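Local coordinates for thioredoxin-like fold domain-containing protein (Paracoccus denitrificans, PDB 3DML), which probably reduces or exchanges disulfide bonds as SoxS, a periplasmic thiol-disulfide oxidoreductase of the thioredoxin type that serves chemotrophic sulfur oxidation, at residues A[25-30]-A[58-63]; A[37-42]-A[93-98]; A[70-75]-A[89-94]. All blocks are in the same frame, centred on the assembly; numbering follows the deposited sequence.

Contact 1 (A[25-30]-A[58-63])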
loop_
_atom_site.group_PDB
_atom_site.type_symbol
_atom_site.label_atom_id
_atom_site.label_comp_id
_atom_site.label_asym_id
_atom_site.label_seq_id
_atom_site.Cartn_x
_atom_site.Cartn_y
_atom_site.Cartn_z
ATOM N N PHE A 25 -0.319 -3.663 4.088
ATOM C CA PHE A 25 -0.087 -4.536 5.225
ATOM C C PHE A 25 -1.010 -4.183 6.370
ATOM O O PHE A 25 -1.067 -3.024 6.796
ATOM C CB PHE A 25 1.387 -4.489 5.652
ATOM C CG PHE A 25 2.297 -5.162 4.682
ATOM C CD1 PHE A 25 2.595 -6.518 4.821
ATOM C CD2 PHE A 25 2.833 -4.454 3.602
ATOM C CE1 PHE A 25 3.444 -7.148 3.906
ATOM C CE2 PHE A 25 3.678 -5.070 2.684
ATOM C CZ PHE A 25 3.987 -6.419 2.817
ATOM N N GLU A 26 -1.721 -5.199 6.858
ATOM C CA GLU A 26 -2.750 -5.052 7.897
ATOM C C GLU A 26 -2.507 -5.980 9.075
ATOM O O GLU A 26 -1.633 -6.846 9.019
ATOM C CB GLU A 26 -4.116 -5.419 7.317
ATOM C CG GLU A 26 -4.555 -4.594 6.143
ATOM C CD GLU A 26 -6.061 -4.580 6.011
ATOM O OE1 GLU A 26 -6.608 -3.533 5.619
ATOM O OE2 GLU A 26 -6.698 -5.614 6.305
ATOM N N GLN A 27 -3.276 -5.797 10.152
ATOM C CA GLN A 27 -3.310 -6.748 11.262
ATOM C C GLN A 27 -4.666 -6.630 11.940
ATOM O O GLN A 27 -5.358 -5.625 11.744
ATOM C CB GLN A 27 -2.195 -6.485 12.277
ATOM C CG GLN A 27 -2.311 -5.180 13.103
ATOM C CD GLN A 27 -1.131 -5.036 14.030
ATOM O OE1 GLN A 27 -0.903 -5.895 14.891
ATOM N NE2 GLN A 27 -0.352 -3.960 13.855
ATOM N N PRO A 28 -5.068 -7.668 12.701
ATOM C CA PRO A 28 -6.328 -7.626 13.435
ATOM C C PRO A 28 -6.425 -6.453 14.386
ATOM O O PRO A 28 -5.439 -6.080 15.051
ATOM C CB PRO A 28 -6.320 -8.951 14.217
ATOM C CG PRO A 28 -5.534 -9.855 13.369
ATOM C CD PRO A 28 -4.404 -8.974 12.871
ATOM N N GLY A 29 -7.616 -5.862 14.428
ATOM C CA GLY A 29 -7.899 -4.763 15.333
ATOM C C GLY A 29 -7.279 -3.433 14.945
ATOM O O GLY A 29 -7.268 -2.506 15.750
ATOM N N CYS A 30 -6.750 -3.330 13.726
ATOM C CA CYS A 30 -6.155 -2.073 13.284
ATOM C C CYS A 30 -7.226 -1.085 12.808
ATOM O O CYS A 30 -7.784 -1.213 11.710
ATOM C CB CYS A 30 -5.114 -2.314 12.188
ATOM S SG CYS A 30 -4.194 -0.811 11.756
ATOM N N LEU A 58 -2.079 -7.886 2.744
ATOM C CA LEU A 58 -1.326 -8.949 3.389
ATOM C C LEU A 58 -1.322 -8.646 4.870
ATOM O O LEU A 58 -1.563 -7.507 5.273
ATOM C CB LEU A 58 0.125 -8.986 2.879
ATOM C CG LEU A 58 0.357 -9.254 1.393
ATOM C CD1 LEU A 58 1.813 -8.977 1.037
ATOM C CD2 LEU A 58 -0.018 -10.713 1.037
ATOM N N GLN A 59 -1.046 -9.675 5.671
ATOM C CA GLN A 59 -0.954 -9.536 7.099
ATOM C C GLN A 59 0.486 -9.273 7.467
ATOM O O GLN A 59 1.397 -9.973 7.009
ATOM C CB GLN A 59 -1.421 -10.819 7.803
ATOM C CG GLN A 59 -2.912 -11.066 7.683
ATOM C CD GLN A 59 -3.664 -10.072 8.513
ATOM O OE1 GLN A 59 -3.364 -9.888 9.695
ATOM N NE2 GLN A 59 -4.603 -9.381 7.898
HETATM N N MSE A 60 0.694 -8.269 8.318
HETATM C CA MSE A 60 2.041 -7.898 8.733
HETATM C C MSE A 60 2.817 -9.074 9.325
HETATM O O MSE A 60 4.023 -9.194 9.090
HETATM C CB MSE A 60 1.998 -6.787 9.793
HETATM C CG MSE A 60 3.399 -6.492 10.352
HETATM SE SE MSE A 60 3.368 -4.990 11.622
HETATM C CE MSE A 60 2.385 -5.832 13.049
ATOM N N ARG A 61 2.150 -9.934 10.089
ATOM C CA ARG A 61 2.891 -11.011 10.762
ATOM C C ARG A 61 3.083 -12.301 9.961
ATOM O O ARG A 61 3.801 -13.203 10.397
ATOM C CB ARG A 61 2.336 -11.275 12.170
ATOM C CG ARG A 61 2.463 -10.002 13.077
ATOM C CD ARG A 61 2.206 -10.297 14.554
ATOM N NE ARG A 61 2.553 -9.152 15.401
ATOM C CZ ARG A 61 1.750 -8.116 15.626
ATOM N NH1 ARG A 61 0.546 -8.070 15.058
ATOM N NH2 ARG A 61 2.156 -7.124 16.412
ATOM N N ASP A 62 2.496 -12.373 8.772
ATOM C CA ASP A 62 2.694 -13.542 7.909
ATOM C C ASP A 62 4.034 -13.496 7.185
ATOM O O ASP A 62 4.587 -12.418 6.954
ATOM C CB ASP A 62 1.599 -13.644 6.841
ATOM C CG ASP A 62 0.266 -14.088 7.384
ATOM O OD1 ASP A 62 0.173 -14.511 8.553
ATOM O OD2 ASP A 62 -0.715 -14.000 6.611
ATOM N N PRO A 63 4.559 -14.671 6.796
ATOM C CA PRO A 63 5.658 -14.710 5.847
ATOM C C PRO A 63 5.241 -14.019 4.557
ATOM O O PRO A 63 4.062 -14.034 4.202
ATOM C CB PRO A 63 5.850 -16.225 5.575
ATOM C CG PRO A 63 5.233 -16.904 6.672
ATOM C CD PRO A 63 4.161 -16.021 7.238
#
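The Arg61 guanidinium takes Gln27 OE1 at its edge, nearly in plane, while one face is covered near the rim by the CE methyl of selenomethionine Met60. Met60 CE also touches Gln27 NE2, at 3.4 Å. The Phe25 ring has Gln59 O at its edge. Leu58 CD1 meets the same ring obliquely, 3.8 Å from Phe25 CE1, and the two side chains lie side by side. Next to these groups, strand 20-26 pairs in parallel with strand 55-59, an edge strand of the thioredoxin-fold sheet. Glu26 N donates to Leu58 O at 2.8 Å. Met60 N donates to Glu26 O, also at 2.8 Å, and closes the ladder. Past it the chains diverge, 25-30 turning toward Cys30 of the CxxC motif. Gln27 CG sits between the backbone N and the carbonyl carbon (chi1 68°), and the extended chain carries its amide to Arg61. The bond from Arg61 NH1 to Gln27 OE1 is short, 2.6 Å, yet the donor stands 44° above the amide plane. Gln27 NE2 is held by Thr77 OG1, which helps fix the amide's rotation. The nearby positive charge may polarise this amide and strengthen NE2 as a donor.

Contact 2 (A[37-42]-A[93-98])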
loop_
_atom_site.group_PDB
_atom_site.type_symbol
_atom_site.label_atom_id
_atom_site.label_comp_id
_atom_site.label_asym_id
_atom_site.label_seq_id
_atom_site.Cartn_x
_atom_site.Cartn_y
_atom_site.Cartn_z
ATOM N N ASP A 37 -9.964 0.986 4.498
ATOM C CA ASP A 37 -10.901 0.032 3.852
ATOM C C ASP A 37 -12.279 0.649 3.599
ATOM O O ASP A 37 -12.892 0.380 2.581
ATOM C CB ASP A 37 -11.068 -1.266 4.664
ATOM C CG ASP A 37 -9.824 -2.144 4.663
ATOM O OD1 ASP A 37 -8.948 -2.033 3.775
ATOM O OD2 ASP A 37 -9.713 -2.968 5.590
ATOM N N ALA A 38 -12.762 1.479 4.517
ATOM C CA ALA A 38 -14.044 2.157 4.350
ATOM C C ALA A 38 -13.957 3.370 3.429
ATOM O O ALA A 38 -14.909 3.667 2.705
ATOM C CB ALA A 38 -14.596 2.591 5.699
ATOM N N GLU A 39 -12.838 4.091 3.474
ATOM C CA GLU A 39 -12.761 5.402 2.844
ATOM C C GLU A 39 -12.140 5.374 1.463
ATOM O O GLU A 39 -12.677 5.982 0.523
ATOM C CB GLU A 39 -11.986 6.386 3.721
ATOM C CG GLU A 39 -12.747 6.736 4.971
ATOM C CD GLU A 39 -11.943 7.466 6.026
ATOM O OE1 GLU A 39 -10.829 8.001 5.749
ATOM O OE2 GLU A 39 -12.469 7.515 7.162
ATOM N N ILE A 40 -10.993 4.709 1.343
ATOM C CA ILE A 40 -10.253 4.696 0.088
ATOM C C ILE A 40 -10.560 3.432 -0.734
ATOM O O ILE A 40 -10.784 3.519 -1.953
ATOM C CB ILE A 40 -8.720 4.790 0.318
ATOM C CG1 ILE A 40 -8.304 6.128 0.979
ATOM C CG2 ILE A 40 -7.953 4.535 -0.983
ATOM C CD1 ILE A 40 -8.601 7.335 0.144
ATOM N N ALA A 41 -10.542 2.268 -0.088
ATOM C CA ALA A 41 -10.652 0.982 -0.807
ATOM C C ALA A 41 -11.788 0.922 -1.864
ATOM O O ALA A 41 -11.557 0.474 -2.969
ATOM C CB ALA A 41 -10.767 -0.202 0.170
ATOM N N PRO A 42 -13.011 1.368 -1.516
ATOM C CA PRO A 42 -14.086 1.306 -2.526
ATOM C C PRO A 42 -13.779 2.138 -3.798
ATOM O O PRO A 42 -14.072 1.687 -4.917
ATOM C CB PRO A 42 -15.307 1.873 -1.783
ATOM C CG PRO A 42 -14.964 1.779 -0.289
ATOM C CD PRO A 42 -13.466 1.956 -0.238
ATOM N N GLU A 93 3.752 4.893 5.263
ATOM C CA GLU A 93 3.346 4.253 6.507
ATOM C C GLU A 93 2.270 5.109 7.167
ATOM O O GLU A 93 2.478 6.299 7.396
ATOM C CB GLU A 93 4.553 4.029 7.437
ATOM C CG GLU A 93 5.650 3.134 6.782
ATOM C CD GLU A 93 6.881 2.929 7.670
ATOM O OE1 GLU A 93 7.381 3.931 8.216
ATOM O OE2 GLU A 93 7.388 1.771 7.779
ATOM N N GLY A 94 1.147 4.477 7.476
ATOM C CA GLY A 94 0.013 5.126 8.143
ATOM C C GLY A 94 -1.044 5.655 7.175
ATOM O O GLY A 94 -0.865 5.629 5.946
ATOM N N TYR A 95 -2.151 6.114 7.749
ATOM C CA TYR A 95 -3.271 6.640 6.989
ATOM C C TYR A 95 -3.879 7.839 7.736
ATOM O O TYR A 95 -4.879 7.703 8.447
ATOM C CB TYR A 95 -4.313 5.543 6.695
ATOM C CG TYR A 95 -5.541 6.105 6.006
ATOM C CD1 TYR A 95 -5.426 6.811 4.805
ATOM C CD2 TYR A 95 -6.820 5.948 6.572
ATOM C CE1 TYR A 95 -6.557 7.363 4.165
ATOM C CE2 TYR A 95 -7.961 6.486 5.938
ATOM C CZ TYR A 95 -7.804 7.194 4.737
ATOM O OH TYR A 95 -8.898 7.749 4.125
ATOM N N PRO A 96 -3.246 9.015 7.602
ATOM C CA PRO A 96 -3.782 10.219 8.267
ATOM C C PRO A 96 -5.010 10.832 7.580
ATOM O O PRO A 96 -5.619 11.762 8.126
ATOM C CB PRO A 96 -2.602 11.207 8.257
ATOM C CG PRO A 96 -1.454 10.507 7.582
ATOM C CD PRO A 96 -1.989 9.283 6.883
ATOM N N GLY A 97 -5.409 10.296 6.429
ATOM C CA GLY A 97 -6.695 10.659 5.838
ATOM C C GLY A 97 -6.589 10.686 4.338
ATOM O O GLY A 97 -5.494 10.583 3.800
ATOM N N GLU A 98 -7.729 10.855 3.661
ATOM C CA GLU A 98 -7.783 10.713 2.216
ATOM C C GLU A 98 -6.826 11.647 1.540
ATOM O O GLU A 98 -6.124 11.233 0.624
ATOM C CB GLU A 98 -9.195 10.974 1.660
ATOM C CG GLU A 98 -10.204 9.906 2.035
ATOM C CD GLU A 98 -11.607 10.190 1.511
ATOM O OE1 GLU A 98 -11.955 11.375 1.310
ATOM O OE2 GLU A 98 -12.376 9.217 1.322
HETATM O O HOH W 1 -10.065 11.028 5.217
HETATM O O HOH W 2 -14.559 8.210 0.928
#
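Tyr95 OH gives a short hydrogen bond to Glu39 OE1, at 2.5 Å. In this thioredoxin-type fold the bond ties Glu39 of helix 31-39, which starts at the CxxC motif, to the loop before helix 98-112. The hydroxyl reaches the carboxylate on its anti side, 16° out of plane, and the carboxylate and ring planes are turned 57° from each other. Glu39 OE1 also accepts from a water, which in turn accepts from Glu98 N, 2.8 Å from the water oxygen. One carboxylate oxygen thus faces both the phenol and, through the water, the first turn of helix 98-112. Beside the polar group, Ile40 CG1 lies 3.8 Å from Tyr95 CE1. Ile40 CD1 lies 3.6 Å from Glu98 CG, in the aliphatic part of that side chain, and the two chains run antiparallel past one another. Farther out, Trp36 meets the Tyr95 ring edge to face, and Phe101 packs on both Ile40 and Tyr95. Tyr95 CG is trans to the backbone N (chi1 175°), which sends the ring across to helix 31-39. Gly97 N lies 3.8 Å above one face of that ring, toward its rim.

Contact 3 (A[70-75]-A[89-94])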
loop_
_atom_site.group_PDB
_atom_site.type_symbol
_atom_site.label_atom_id
_atom_site.label_comp_id
_atom_site.label_asym_id
_atom_site.label_seq_id
_atom_site.Cartn_x
_atom_site.Cartn_y
_atom_site.Cartn_z
ATOM N N LEU A 70 11.316 -6.741 -0.074
ATOM C CA LEU A 70 11.148 -5.467 0.624
ATOM C C LEU A 70 12.471 -4.838 1.060
ATOM O O LEU A 70 13.428 -5.553 1.407
ATOM C CB LEU A 70 10.273 -5.634 1.870
ATOM C CG LEU A 70 8.849 -6.186 1.723
ATOM C CD1 LEU A 70 8.130 -6.173 3.057
ATOM C CD2 LEU A 70 8.043 -5.393 0.700
ATOM N N ALA A 71 12.482 -3.503 1.136
ATOM C CA ALA A 71 13.689 -2.758 1.550
ATOM C C ALA A 71 13.967 -2.912 3.064
ATOM O O ALA A 71 15.111 -2.811 3.524
ATOM C CB ALA A 71 13.519 -1.301 1.202
ATOM N N ARG A 72 12.902 -3.098 3.846
ATOM C CA ARG A 72 13.003 -3.241 5.282
ATOM C C ARG A 72 11.714 -3.896 5.761
ATOM O O ARG A 72 10.743 -3.939 5.003
ATOM C CB ARG A 72 13.235 -1.877 5.953
ATOM C CG ARG A 72 12.243 -0.791 5.573
ATOM C CD ARG A 72 12.615 0.496 6.341
ATOM N NE ARG A 72 11.760 1.627 6.004
ATOM C CZ ARG A 72 10.729 2.046 6.737
ATOM N NH1 ARG A 72 10.370 1.402 7.850
ATOM N NH2 ARG A 72 10.035 3.103 6.336
ATOM N N PRO A 73 11.714 -4.447 6.995
ATOM C CA PRO A 73 10.499 -5.102 7.481
ATOM C C PRO A 73 9.301 -4.153 7.579
ATOM O O PRO A 73 9.465 -2.926 7.636
ATOM C CB PRO A 73 10.877 -5.605 8.876
ATOM C CG PRO A 73 12.260 -5.175 9.157
ATOM C CD PRO A 73 12.863 -4.616 7.912
ATOM N N VAL A 74 8.104 -4.719 7.554
ATOM C CA VAL A 74 6.904 -3.918 7.847
ATOM C C VAL A 74 6.709 -3.919 9.365
ATOM O O VAL A 74 6.565 -4.988 9.964
ATOM C CB VAL A 74 5.648 -4.500 7.188
ATOM C CG1 VAL A 74 4.407 -3.695 7.587
ATOM C CG2 VAL A 74 5.826 -4.480 5.679
ATOM N N THR A 75 6.690 -2.736 9.976
ATOM C CA THR A 75 6.632 -2.653 11.426
ATOM C C THR A 75 5.418 -1.848 11.924
ATOM O O THR A 75 5.206 -1.725 13.153
ATOM C CB THR A 75 7.929 -2.038 11.965
ATOM O OG1 THR A 75 8.172 -0.801 11.286
ATOM C CG2 THR A 75 9.124 -2.988 11.689
ATOM N N SER A 89 9.662 -0.249 -4.353
ATOM C CA SER A 89 10.108 1.033 -4.898
ATOM C C SER A 89 10.039 2.114 -3.816
ATOM O O SER A 89 10.927 2.962 -3.711
ATOM C CB SER A 89 9.254 1.426 -6.122
ATOM O OG SER A 89 9.596 2.724 -6.593
ATOM N N GLY A 90 8.981 2.100 -3.009
ATOM C CA GLY A 90 8.844 3.090 -1.943
ATOM C C GLY A 90 7.665 2.676 -1.100
ATOM O O GLY A 90 6.991 1.704 -1.429
ATOM N N ARG A 91 7.412 3.403 -0.015
ATOM C CA ARG A 91 6.294 3.053 0.860
ATOM C C ARG A 91 5.720 4.264 1.567
ATOM O O ARG A 91 6.383 5.294 1.714
ATOM C CB ARG A 91 6.719 1.984 1.895
ATOM C CG ARG A 91 7.677 2.489 2.973
ATOM C CD ARG A 91 7.839 1.419 4.076
ATOM N NE ARG A 91 8.475 0.194 3.575
ATOM C CZ ARG A 91 8.723 -0.886 4.326
ATOM N NH1 ARG A 91 8.354 -0.903 5.606
ATOM N NH2 ARG A 91 9.304 -1.953 3.782
ATOM N N LEU A 92 4.466 4.128 1.970
ATOM C CA LEU A 92 3.796 5.085 2.831
ATOM C C LEU A 92 3.420 4.338 4.103
ATOM O O LEU A 92 2.806 3.269 4.036
ATOM C CB LEU A 92 2.474 5.509 2.212
ATOM C CG LEU A 92 2.351 6.130 0.851
ATOM C CD1 LEU A 92 0.863 6.463 0.682
ATOM C CD2 LEU A 92 3.221 7.370 0.882
ATOM N N GLU A 93 3.752 4.893 5.263
ATOM C CA GLU A 93 3.346 4.253 6.507
ATOM C C GLU A 93 2.270 5.109 7.167
ATOM O O GLU A 93 2.478 6.299 7.396
ATOM C CB GLU A 93 4.553 4.029 7.437
ATOM C CG GLU A 93 5.650 3.134 6.782
ATOM C CD GLU A 93 6.881 2.929 7.670
ATOM O OE1 GLU A 93 7.381 3.931 8.216
ATOM O OE2 GLU A 93 7.388 1.771 7.779
ATOM N N GLY A 94 1.147 4.477 7.476
ATOM C CA GLY A 94 0.013 5.126 8.143
ATOM C C GLY A 94 -1.044 5.655 7.175
ATOM O O GLY A 94 -0.865 5.629 5.946
HETATM O O HOH W 3 6.117 -0.412 8.110
#
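A surface salt-bridge network of Arg72, Arg91 and Glu93 joins the loop before strand 79-84 to the edge strand 87-93 of the sheet. The two guanidinium groups are stacked, with centres 4.3 Å apart and planes at 26°. Arg91 NH1 lies over one face of the Arg72 group, near the rim, and Arg72 CG lies over one face of the Arg91 group. Glu93 probably offsets the like charges. Its OE2 is 3.0 Å from Arg72 NH1 in a weak, bent bond, and its OE1 meets Arg72 NH2 in a weak, long but straight one. The carboxylate stands almost perpendicular to the Arg72 guanidinium, at 88°. Glu93 OE2 also forms a long, weak ion pair with Arg91 NH1, at 3.6 Å. A water links that oxygen to Thr75 N. Arg91 is gripped by the loop backbone as well. Arg91 NH2 donates to Arg72 O at 2.7 Å and Arg91 NH1 to Pro73 O at 3.1 Å, both from above the carbonyl planes. A bend at chi3 (65°) turns its guanidinium toward these carbonyls. Glu88 OE2 takes Arg91 NE, while Glu88 OE1 accepts from Ala71 N. Ser89 and Gly90 form a classic beta bulge opposite Leu82. Leu70 packs on Val81 and Met83 of strand 79-84, whereas Leu92 points away from the loop and packs against Phe101, Met104 and Leu108 of helix 98-112.

Overall arrangement
Contacts 1 and 3 meet directly, with centres about 13 Å apart. Phe25 CD2 packs on Val74 CG2 at 3.6 Å, and Met60 CG lies 3.5 Å from Val74 O, so 70-75 bridges the paired strands of contact 1 and the edge strand 87-93. Contacts 1 and 2 have centres about 16 Å apart. Glu26, which has two conformers, makes a doubtful like-charged approach to Asp37, which salt-bridges Arg57. Contacts 2 and 3 share Glu93 and Gly94, where the edge strand runs into the Tyr95 loop; their centres are about 16 Å apart. Cys30 closes 25-30 but does not touch 58-63; the helix it caps, 31-39, carries Glu39 of contact 2. The Cys30–Cys33 disulfide is absent in this reduced form.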